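PDB 3GF6: DUF3845 domain-containing protein from Bacteroides thetaiotaomicron VPI-5482, which is a bacterial lipoprotein of unknown function with an all-beta fold. Local coordinates for residues A[37-42]-A[206-211]; A[64-69]-A[78-83]; A[7-12]-A[143-148]. All coordinates share one frame; numbering follows the deposited sequence.

Contact 1: A[37-42]-A[206-211]. With EDO (1,2-ethanediol), chain F.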
loop_
_atom_site.group_PDB
_atom_site.type_symbol
_atom_site.label_atom_id
_atom_site.label_comp_id
_atom_site.label_asym_id
_atom_site.label_seq_id
_atom_site.Cartn_x
_atom_site.Cartn_y
_atom_site.Cartn_z
ATOM N N GLU A 37 10.271 0.959 15.538
ATOM C CA GLU A 37 10.504 1.334 16.930
ATOM C C GLU A 37 9.998 2.727 17.236
ATOM O O GLU A 37 9.882 3.108 18.390
ATOM C CB GLU A 37 11.990 1.241 17.273
ATOM C CG GLU A 37 12.544 -0.201 17.201
ATOM C CD GLU A 37 14.042 -0.268 17.468
ATOM O OE1 GLU A 37 14.583 0.693 18.030
ATOM O OE2 GLU A 37 14.669 -1.264 17.097
ATOM N N GLU A 38 9.723 3.496 16.202
ATOM C CA GLU A 38 9.145 4.816 16.362
ATOM C C GLU A 38 8.364 5.172 15.106
ATOM O O GLU A 38 8.480 4.507 14.052
ATOM C CB GLU A 38 10.238 5.842 16.601
ATOM C CG GLU A 38 11.185 5.997 15.485
ATOM C CD GLU A 38 12.353 6.952 15.822
ATOM O OE1 GLU A 38 12.384 7.483 16.939
ATOM O OE2 GLU A 38 13.234 7.161 14.959
ATOM N N ASP A 39 7.541 6.203 15.239
ATOM C CA ASP A 39 6.799 6.711 14.084
ATOM C C ASP A 39 7.774 7.362 13.103
ATOM O O ASP A 39 8.834 7.896 13.483
ATOM C CB ASP A 39 5.834 7.840 14.463
ATOM C CG ASP A 39 4.777 7.451 15.485
ATOM O OD1 ASP A 39 4.532 6.278 15.810
ATOM O OD2 ASP A 39 4.177 8.416 15.993
ATOM N N TYR A 40 7.390 7.418 11.842
ATOM C CA TYR A 40 8.153 8.267 10.882
ATOM C C TYR A 40 7.223 8.932 9.878
ATOM O O TYR A 40 6.068 8.525 9.744
ATOM C CB TYR A 40 9.259 7.473 10.205
ATOM C CG TYR A 40 8.816 6.493 9.143
ATOM C CD1 TYR A 40 8.666 6.905 7.821
ATOM C CD2 TYR A 40 8.542 5.164 9.456
ATOM C CE1 TYR A 40 8.271 6.040 6.846
ATOM C CE2 TYR A 40 8.157 4.284 8.487
ATOM C CZ TYR A 40 7.994 4.734 7.169
ATOM O OH TYR A 40 7.613 3.861 6.174
ATOM N N VAL A 41 7.714 9.970 9.210
ATOM C CA VAL A 41 6.843 10.688 8.296
ATOM C C VAL A 41 7.484 10.834 6.915
ATOM O O VAL A 41 8.569 11.420 6.793
ATOM C CB VAL A 41 6.489 12.053 8.871
ATOM C CG1 VAL A 41 5.604 12.851 7.898
ATOM C CG2 VAL A 41 5.769 11.899 10.256
ATOM N N LEU A 42 6.844 10.274 5.882
ATOM C CA LEU A 42 7.212 10.590 4.505
ATOM C C LEU A 42 6.691 12.013 4.193
ATOM O O LEU A 42 5.532 12.301 4.515
ATOM C CB LEU A 42 6.595 9.553 3.560
ATOM C CG LEU A 42 6.633 9.770 2.052
ATOM C CD1 LEU A 42 8.067 10.055 1.497
ATOM C CD2 LEU A 42 5.983 8.518 1.399
ATOM N N ARG A 206 2.158 14.453 3.070
ATOM C CA ARG A 206 2.768 13.783 4.222
ATOM C C ARG A 206 2.067 12.479 4.513
ATOM O O ARG A 206 0.845 12.390 4.390
ATOM C CB ARG A 206 2.762 14.712 5.442
ATOM C CG ARG A 206 3.890 15.730 5.381
ATOM C CD ARG A 206 3.996 16.577 6.586
ATOM N NE ARG A 206 2.786 17.333 6.798
ATOM C CZ ARG A 206 2.461 17.942 7.934
ATOM N NH1 ARG A 206 3.260 17.904 9.002
ATOM N NH2 ARG A 206 1.304 18.588 8.001
ATOM N N LEU A 207 2.845 11.441 4.830
ATOM C CA LEU A 207 2.293 10.170 5.215
ATOM C C LEU A 207 3.035 9.765 6.478
ATOM O O LEU A 207 4.230 9.409 6.406
ATOM C CB LEU A 207 2.443 9.087 4.125
ATOM C CG LEU A 207 1.826 7.707 4.449
ATOM C CD1 LEU A 207 0.276 7.870 4.460
ATOM C CD2 LEU A 207 2.246 6.612 3.493
ATOM N N ARG A 208 2.333 9.805 7.607
ATOM C CA ARG A 208 2.868 9.228 8.868
ATOM C C ARG A 208 2.620 7.736 8.937
ATOM O O ARG A 208 1.499 7.270 8.724
ATOM C CB ARG A 208 2.297 9.915 10.090
ATOM C CG ARG A 208 2.937 9.412 11.393
ATOM C CD ARG A 208 2.389 10.088 12.617
ATOM N NE ARG A 208 0.970 9.855 12.820
ATOM C CZ ARG A 208 -0.011 10.738 12.596
ATOM N NH1 ARG A 208 0.241 11.959 12.122
ATOM N NH2 ARG A 208 -1.268 10.386 12.847
ATOM N N ILE A 209 3.683 6.964 9.195
ATOM C CA ILE A 209 3.567 5.530 9.451
ATOM C C ILE A 209 3.883 5.401 10.946
ATOM O O ILE A 209 5.002 5.757 11.403
ATOM C CB ILE A 209 4.549 4.699 8.625
ATOM C CG1 ILE A 209 4.241 4.856 7.130
ATOM C CG2 ILE A 209 4.567 3.219 9.105
ATOM C CD1 ILE A 209 2.826 4.306 6.674
ATOM N N ASP A 210 2.872 4.956 11.694
ATOM C CA ASP A 210 2.987 4.839 13.149
ATOM C C ASP A 210 3.829 3.620 13.481
ATOM O O ASP A 210 3.880 2.615 12.738
ATOM C CB ASP A 210 1.628 4.743 13.839
ATOM C CG ASP A 210 0.856 6.077 13.854
ATOM O OD1 ASP A 210 1.314 7.085 13.331
ATOM O OD2 ASP A 210 -0.259 6.099 14.387
ATOM N N LYS A 211 4.439 3.688 14.648
ATOM C CA LYS A 211 5.375 2.659 15.111
ATOM C C LYS A 211 4.751 1.266 15.236
ATOM O O LYS A 211 5.464 0.289 15.185
ATOM C CB LYS A 211 6.021 3.095 16.431
ATOM C CG LYS A 211 5.224 2.861 17.662
ATOM C CD LYS A 211 5.923 3.455 18.901
ATOM C CE LYS A 211 5.166 4.629 19.478
ATOM N NZ LYS A 211 3.801 4.238 19.971
HETATM C C1 EDO F . 1.614 15.521 10.972
HETATM O O1 EDO F . 0.483 15.027 11.715
HETATM C C2 EDO F . 2.417 14.338 10.446
HETATM O O2 EDO F . 2.633 13.365 11.486
HETATM O O HOH W 1 2.466 5.553 17.440
HETATM O O HOH W 2 1.414 8.728 16.068
#

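Contact 2: A[64-69]-A[78-83]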
loop_
_atom_site.group_PDB
_atom_site.type_symbol
_atom_site.label_atom_id
_atom_site.label_comp_id
_atom_site.label_asym_id
_atom_site.label_seq_id
_atom_site.Cartn_x
_atom_site.Cartn_y
_atom_site.Cartn_z
ATOM N N LYS A 64 6.673 0.541 3.557
ATOM C CA LYS A 64 7.862 -0.051 4.155
ATOM C C LYS A 64 7.889 0.228 5.660
ATOM O O LYS A 64 7.295 1.201 6.112
ATOM C CB LYS A 64 9.138 0.526 3.509
ATOM C CG LYS A 64 9.232 0.249 2.019
ATOM C CD LYS A 64 10.549 0.757 1.412
ATOM C CE LYS A 64 10.472 0.558 -0.094
ATOM N NZ LYS A 64 11.704 0.953 -0.792
ATOM N N ASN A 65 8.623 -0.612 6.403
ATOM C CA ASN A 65 8.890 -0.421 7.826
ATOM C C ASN A 65 10.402 -0.415 8.039
ATOM O O ASN A 65 11.104 -1.145 7.331
ATOM C CB ASN A 65 8.207 -1.492 8.690
ATOM C CG ASN A 65 6.703 -1.549 8.450
ATOM O OD1 ASN A 65 6.027 -0.563 8.650
ATOM N ND2 ASN A 65 6.178 -2.717 8.022
ATOM N N GLN A 66 10.889 0.374 9.005
ATOM C CA GLN A 66 12.326 0.709 9.052
ATOM C C GLN A 66 13.223 -0.418 9.573
ATOM O O GLN A 66 14.410 -0.429 9.241
ATOM C CB GLN A 66 12.597 1.985 9.836
ATOM C CG GLN A 66 12.019 3.272 9.189
ATOM C CD GLN A 66 12.676 4.525 9.721
ATOM O OE1 GLN A 66 12.178 5.158 10.660
ATOM N NE2 GLN A 66 13.819 4.873 9.149
ATOM N N GLN A 67 12.708 -1.290 10.435
ATOM C CA GLN A 67 13.492 -2.407 11.009
ATOM C C GLN A 67 13.193 -3.699 10.310
ATOM O O GLN A 67 12.024 -4.003 9.995
ATOM C CB GLN A 67 13.177 -2.606 12.509
ATOM C CG GLN A 67 13.269 -1.352 13.374
ATOM C CD GLN A 67 14.556 -0.622 13.241
ATOM O OE1 GLN A 67 14.573 0.618 13.123
ATOM N NE2 GLN A 67 15.649 -1.358 13.265
ATOM N N LYS A 68 14.246 -4.513 10.116
ATOM C CA LYS A 68 14.121 -5.871 9.574
ATOM C C LYS A 68 14.397 -6.796 10.729
ATOM O O LYS A 68 15.339 -6.570 11.500
ATOM C CB LYS A 68 15.166 -6.152 8.489
ATOM C CG LYS A 68 14.963 -7.455 7.740
ATOM C CD LYS A 68 16.122 -7.825 6.856
ATOM C CE LYS A 68 17.395 -8.239 7.646
ATOM N NZ LYS A 68 18.360 -9.023 6.790
ATOM N N ASP A 69 13.608 -7.851 10.832
ATOM C CA ASP A 69 13.964 -8.956 11.715
ATOM C C ASP A 69 15.326 -9.489 11.239
ATOM O O ASP A 69 15.498 -9.830 10.086
ATOM C CB ASP A 69 12.874 -10.026 11.681
ATOM C CG ASP A 69 13.107 -11.172 12.656
ATOM O OD1 ASP A 69 14.064 -11.923 12.462
ATOM O OD2 ASP A 69 12.280 -11.368 13.603
ATOM N N VAL A 78 11.589 -3.284 3.730
ATOM C CA VAL A 78 12.423 -2.647 4.751
ATOM C C VAL A 78 12.915 -1.307 4.261
ATOM O O VAL A 78 13.544 -1.207 3.205
ATOM C CB VAL A 78 13.629 -3.533 5.122
ATOM C CG1 VAL A 78 14.537 -2.824 6.195
ATOM C CG2 VAL A 78 13.146 -4.905 5.581
ATOM N N GLY A 79 12.588 -0.275 5.016
ATOM C CA GLY A 79 13.053 1.071 4.724
ATOM C C GLY A 79 11.999 2.096 5.096
ATOM O O GLY A 79 11.174 1.849 5.967
ATOM N N LYS A 80 12.062 3.266 4.464
ATOM C CA LYS A 80 11.015 4.281 4.584
ATOM C C LYS A 80 10.133 4.242 3.329
ATOM O O LYS A 80 10.634 4.141 2.208
ATOM C CB LYS A 80 11.554 5.714 4.788
ATOM C CG LYS A 80 12.307 5.935 6.099
ATOM C CD LYS A 80 13.020 7.286 6.083
ATOM C CE LYS A 80 14.089 7.372 7.142
ATOM N NZ LYS A 80 14.761 8.710 7.147
ATOM N N SER A 81 8.825 4.299 3.549
ATOM C CA SER A 81 7.828 4.436 2.487
ATOM C C SER A 81 8.169 5.614 1.573
ATOM O O SER A 81 8.759 6.612 2.004
ATOM C CB SER A 81 6.436 4.622 3.114
ATOM O OG SER A 81 6.072 3.480 3.869
ATOM N N LYS A 82 7.831 5.488 0.300
ATOM C CA LYS A 82 8.109 6.511 -0.667
ATOM C C LYS A 82 6.937 6.652 -1.656
ATOM O O LYS A 82 6.139 5.738 -1.841
ATOM C CB LYS A 82 9.398 6.199 -1.396
ATOM C CG LYS A 82 9.311 5.019 -2.264
ATOM C CD LYS A 82 10.632 4.807 -3.039
ATOM C CE LYS A 82 10.519 3.597 -3.922
ATOM N NZ LYS A 82 11.810 3.337 -4.667
ATOM N N LEU A 83 6.882 7.799 -2.281
ATOM C CA LEU A 83 5.793 8.219 -3.157
ATOM C C LEU A 83 6.302 8.327 -4.594
ATOM O O LEU A 83 7.350 8.954 -4.863
ATOM C CB LEU A 83 5.326 9.596 -2.686
ATOM C CG LEU A 83 4.194 10.351 -3.383
ATOM C CD1 LEU A 83 3.543 11.324 -2.414
ATOM C CD2 LEU A 83 4.603 11.055 -4.735
HETATM O O HOH W 3 13.638 -0.992 0.332
HETATM O O HOH W 4 11.979 3.811 -0.140
#

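Contact 3: A[7-12]-A[143-148]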
loop_
_atom_site.group_PDB
_atom_site.type_symbol
_atom_site.label_atom_id
_atom_site.label_comp_id
_atom_site.label_asym_id
_atom_site.label_seq_id
_atom_site.Cartn_x
_atom_site.Cartn_y
_atom_site.Cartn_z
ATOM N N TYR A 7 -8.117 6.078 -15.362
ATOM C CA TYR A 7 -8.461 6.533 -14.021
ATOM C C TYR A 7 -8.991 5.340 -13.284
ATOM O O TYR A 7 -9.896 4.697 -13.791
ATOM C CB TYR A 7 -9.512 7.637 -14.100
ATOM C CG TYR A 7 -10.112 8.155 -12.810
ATOM C CD1 TYR A 7 -9.309 8.615 -11.735
ATOM C CD2 TYR A 7 -11.488 8.226 -12.655
ATOM C CE1 TYR A 7 -9.901 9.122 -10.577
ATOM C CE2 TYR A 7 -12.073 8.714 -11.509
ATOM C CZ TYR A 7 -11.289 9.171 -10.467
ATOM O OH TYR A 7 -11.919 9.650 -9.327
ATOM N N TYR A 8 -8.396 5.057 -12.118
ATOM C CA TYR A 8 -8.607 3.827 -11.372
ATOM C C TYR A 8 -9.095 4.043 -9.910
ATOM O O TYR A 8 -8.420 3.636 -8.956
ATOM C CB TYR A 8 -7.300 3.067 -11.333
ATOM C CG TYR A 8 -6.739 2.572 -12.661
ATOM C CD1 TYR A 8 -7.506 1.814 -13.544
ATOM C CD2 TYR A 8 -5.415 2.783 -12.977
ATOM C CE1 TYR A 8 -6.957 1.293 -14.748
ATOM C CE2 TYR A 8 -4.857 2.292 -14.172
ATOM C CZ TYR A 8 -5.620 1.515 -15.033
ATOM O OH TYR A 8 -5.048 1.023 -16.199
ATOM N N PRO A 9 -10.279 4.665 -9.732
ATOM C CA PRO A 9 -10.777 4.945 -8.382
ATOM C C PRO A 9 -11.269 3.704 -7.628
ATOM O O PRO A 9 -11.880 2.810 -8.217
ATOM C CB PRO A 9 -11.944 5.914 -8.624
ATOM C CG PRO A 9 -12.502 5.503 -9.965
ATOM C CD PRO A 9 -11.235 5.067 -10.767
ATOM N N VAL A 10 -11.047 3.703 -6.325
ATOM C CA VAL A 10 -11.621 2.714 -5.431
ATOM C C VAL A 10 -12.180 3.490 -4.286
ATOM O O VAL A 10 -11.471 4.317 -3.690
ATOM C CB VAL A 10 -10.596 1.698 -4.965
ATOM C CG1 VAL A 10 -11.168 0.775 -3.845
ATOM C CG2 VAL A 10 -10.080 0.897 -6.178
ATOM N N GLY A 11 -13.451 3.215 -3.975
ATOM C CA GLY A 11 -14.160 3.895 -2.922
ATOM C C GLY A 11 -14.142 3.159 -1.588
ATOM O O GLY A 11 -13.097 2.700 -1.122
ATOM N N ASP A 12 -15.331 3.031 -0.981
ATOM C CA ASP A 12 -15.449 2.381 0.329
ATOM C C ASP A 12 -15.503 0.869 0.154
ATOM O O ASP A 12 -16.549 0.239 0.226
ATOM C CB ASP A 12 -16.646 2.925 1.098
ATOM C CG ASP A 12 -16.604 4.451 1.252
ATOM O OD1 ASP A 12 -15.494 5.035 1.445
ATOM O OD2 ASP A 12 -17.698 5.063 1.183
ATOM N N GLN A 143 -1.650 -2.966 -9.077
ATOM C CA GLN A 143 -2.823 -2.183 -9.491
ATOM C C GLN A 143 -3.785 -2.915 -10.461
ATOM O O GLN A 143 -4.186 -2.349 -11.466
ATOM C CB GLN A 143 -2.405 -0.818 -10.044
ATOM C CG GLN A 143 -3.477 0.271 -9.844
ATOM C CD GLN A 143 -3.138 1.612 -10.428
ATOM O OE1 GLN A 143 -2.312 1.744 -11.351
ATOM N NE2 GLN A 143 -3.750 2.613 -9.904
ATOM N N PRO A 144 -4.182 -4.175 -10.142
ATOM C CA PRO A 144 -5.201 -4.796 -10.993
ATOM C C PRO A 144 -6.515 -4.039 -10.836
ATOM O O PRO A 144 -6.863 -3.642 -9.725
ATOM C CB PRO A 144 -5.336 -6.207 -10.406
ATOM C CG PRO A 144 -4.990 -6.025 -8.930
ATOM C CD PRO A 144 -3.856 -5.009 -8.963
ATOM N N TYR A 145 -7.246 -3.838 -11.925
ATOM C CA TYR A 145 -8.432 -2.991 -11.851
ATOM C C TYR A 145 -9.582 -3.541 -12.672
ATOM O O TYR A 145 -9.414 -3.897 -13.840
ATOM C CB TYR A 145 -8.125 -1.580 -12.329
ATOM C CG TYR A 145 -9.205 -0.620 -11.917
ATOM C CD1 TYR A 145 -10.271 -0.307 -12.759
ATOM C CD2 TYR A 145 -9.190 -0.069 -10.651
ATOM C CE1 TYR A 145 -11.281 0.584 -12.347
ATOM C CE2 TYR A 145 -10.201 0.809 -10.231
ATOM C CZ TYR A 145 -11.238 1.124 -11.086
ATOM O OH TYR A 145 -12.216 1.992 -10.662
ATOM N N PRO A 146 -10.782 -3.580 -12.077
ATOM C CA PRO A 146 -11.154 -3.214 -10.711
ATOM C C PRO A 146 -10.739 -4.325 -9.741
ATOM O O PRO A 146 -10.898 -5.500 -10.045
ATOM C CB PRO A 146 -12.675 -3.062 -10.777
ATOM C CG PRO A 146 -13.073 -3.352 -12.180
ATOM C CD PRO A 146 -11.950 -4.020 -12.857
ATOM N N PRO A 147 -10.150 -3.962 -8.594
ATOM C CA PRO A 147 -9.531 -4.991 -7.757
ATOM C C PRO A 147 -10.494 -6.086 -7.269
ATOM O O PRO A 147 -10.105 -7.281 -7.146
ATOM C CB PRO A 147 -8.946 -4.199 -6.580
ATOM C CG PRO A 147 -9.364 -2.790 -6.729
ATOM C CD PRO A 147 -10.019 -2.595 -8.053
ATOM N N ALA A 148 -11.753 -5.728 -7.051
ATOM C CA ALA A 148 -12.734 -6.723 -6.616
ATOM C C ALA A 148 -12.889 -7.895 -7.583
ATOM O O ALA A 148 -13.281 -8.976 -7.147
ATOM C CB ALA A 148 -14.103 -6.055 -6.344
#

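Contact 1: A[37-42]-A[206-211]
One face of the Y40 ring is met by I209, whose CB sits over it 4.0 Å from the ring centroid, a CH-pi contact 27° off the normal. Y40 CG stands between its backbone N and carbonyl carbon (chi1 74°), which lays the ring alongside I209; its OH goes on to bond O of K64. At the edge of the R208 guanidinium, NE meets OD1 of D210 at 2.8 Å, in plane and on its syn lone pair, a salt bridge; NH1 of R208 gives a hydrogen bond to O2 of an ethanediol molecule, probably from the crystallisation liquor, whose C1 lies over one face of the R206 guanidinium. Strands 40-46 and 203-219 pair antiparallel here. Y40–I209 and L42–L207 are hydrogen-bonded pairs with side chains on one face of the sheet, and V41–R208 is a non-hydrogen-bonded pair on the other; there CG2 of V41 rests 3.9 Å from CG of R208. Just before strand 40-46, OD1 of D39 accepts the backbone N of K211 at 2.8 Å, from its anti side and 21° out of plane. One water links OD1 of D39 to NZ of K211. K119 and E121 of strand 112-123 form salt bridges with D210 and R208.

Contact 2: A[64-69]-A[78-83]
Residues 64-66 and 78-81 meet through a single backbone bridge, N65 with V78, where N of G79 donates a hydrogen bond to O of N65 at 2.9 Å, from above the carbonyl plane, 54° out of it. The K64 chain, extended beyond CG, crosses the backbone of 79-80, with CB against O of G79 and CD 3.5 Å from O of K80. Its ammonium end is tied back through two waters, one donating to O of V78 and the other to O of K80. The backbone N of K64 gives a hydrogen bond to OG of S81 at 3.0 Å, and that hydroxyl also bonds OH of Y40. A CB on G79 would lie about 3.4 Å from CD of K64 and, at these backbone angles, jam against the carbonyl O of V78. On the far side Q66 crosses K80, its NE2 3.2 Å from CE of the lysine. CG2 of V78 packs 3.8 Å from CB of K68, whose ammonium group goes to D74. The side chain of N65 turns away from 78-83, toward S34 and N36. Q66 and Q67 both face F35 of strand 29-35, a classic beta bulge at the entry to strand 67-68.

Contact 3: A[7-12]-A[143-148]
Y8 and Y145 meet obliquely, their ring planes at 47° and centroids 5.0 Å apart. From the Y8 ring it is CD1 that comes down over the Y145 face, 3.4 Å from CG and offset toward the rim, while CA of Y8 stands over the same ring in a CH-pi contact, 3.9 Å from the centroid. The opposite face of Y145 carries CB of P146, the proline that follows it through a cis peptide bond. The Y145 ring swings out toward 7-12 because CG stands opposite the backbone N (chi1 -165°), and its OH arrives at P9. That hydroxyl donates to O of P9 at 2.6 Å, in the carbonyl plane and on a lone pair; P9 crosses the tyrosine at about a right angle, with CD of P9 3.2 Å from OH of Y145. Replacing Y145 by an alanine would probably leave O of P9 without this donor and the Y8 ring without the surface beneath CD1. The Q143 side chain crosses Y8, whose OH bonds N93, at about a right angle, its amide plane 65° from the ring. CG2 of V10 lies 3.8 Å from CG of P147. Two loops are joined, one leading into strand 14-16 and the other linking strands 129-139 and 153-158; P9 rests on Y133 and V10 on Y135 of strand 129-139, while P147 touches V153 and C156 of strand 153-158.

How the contacts relate
Contacts 1 and 2 are neighbours, their centres about 10 Å apart, and they touch directly: they share the hydroxyl of Y40, and L42 packs on S81 and K82. Contact 1 pairs strands of the sheet that also takes in strand 67-68, whereas strand 82-85 in contact 2 belongs to the second sheet, so this pair bridges the two antiparallel sheets. Contact 3 lies across the chain's centre, about 26 and 25 Å from contacts 1 and 2 between centres. Along the chain contact 2 is nested within both other loops, and contacts 1 and 3 alternate, so each ties early to late sequence in this all-beta protein.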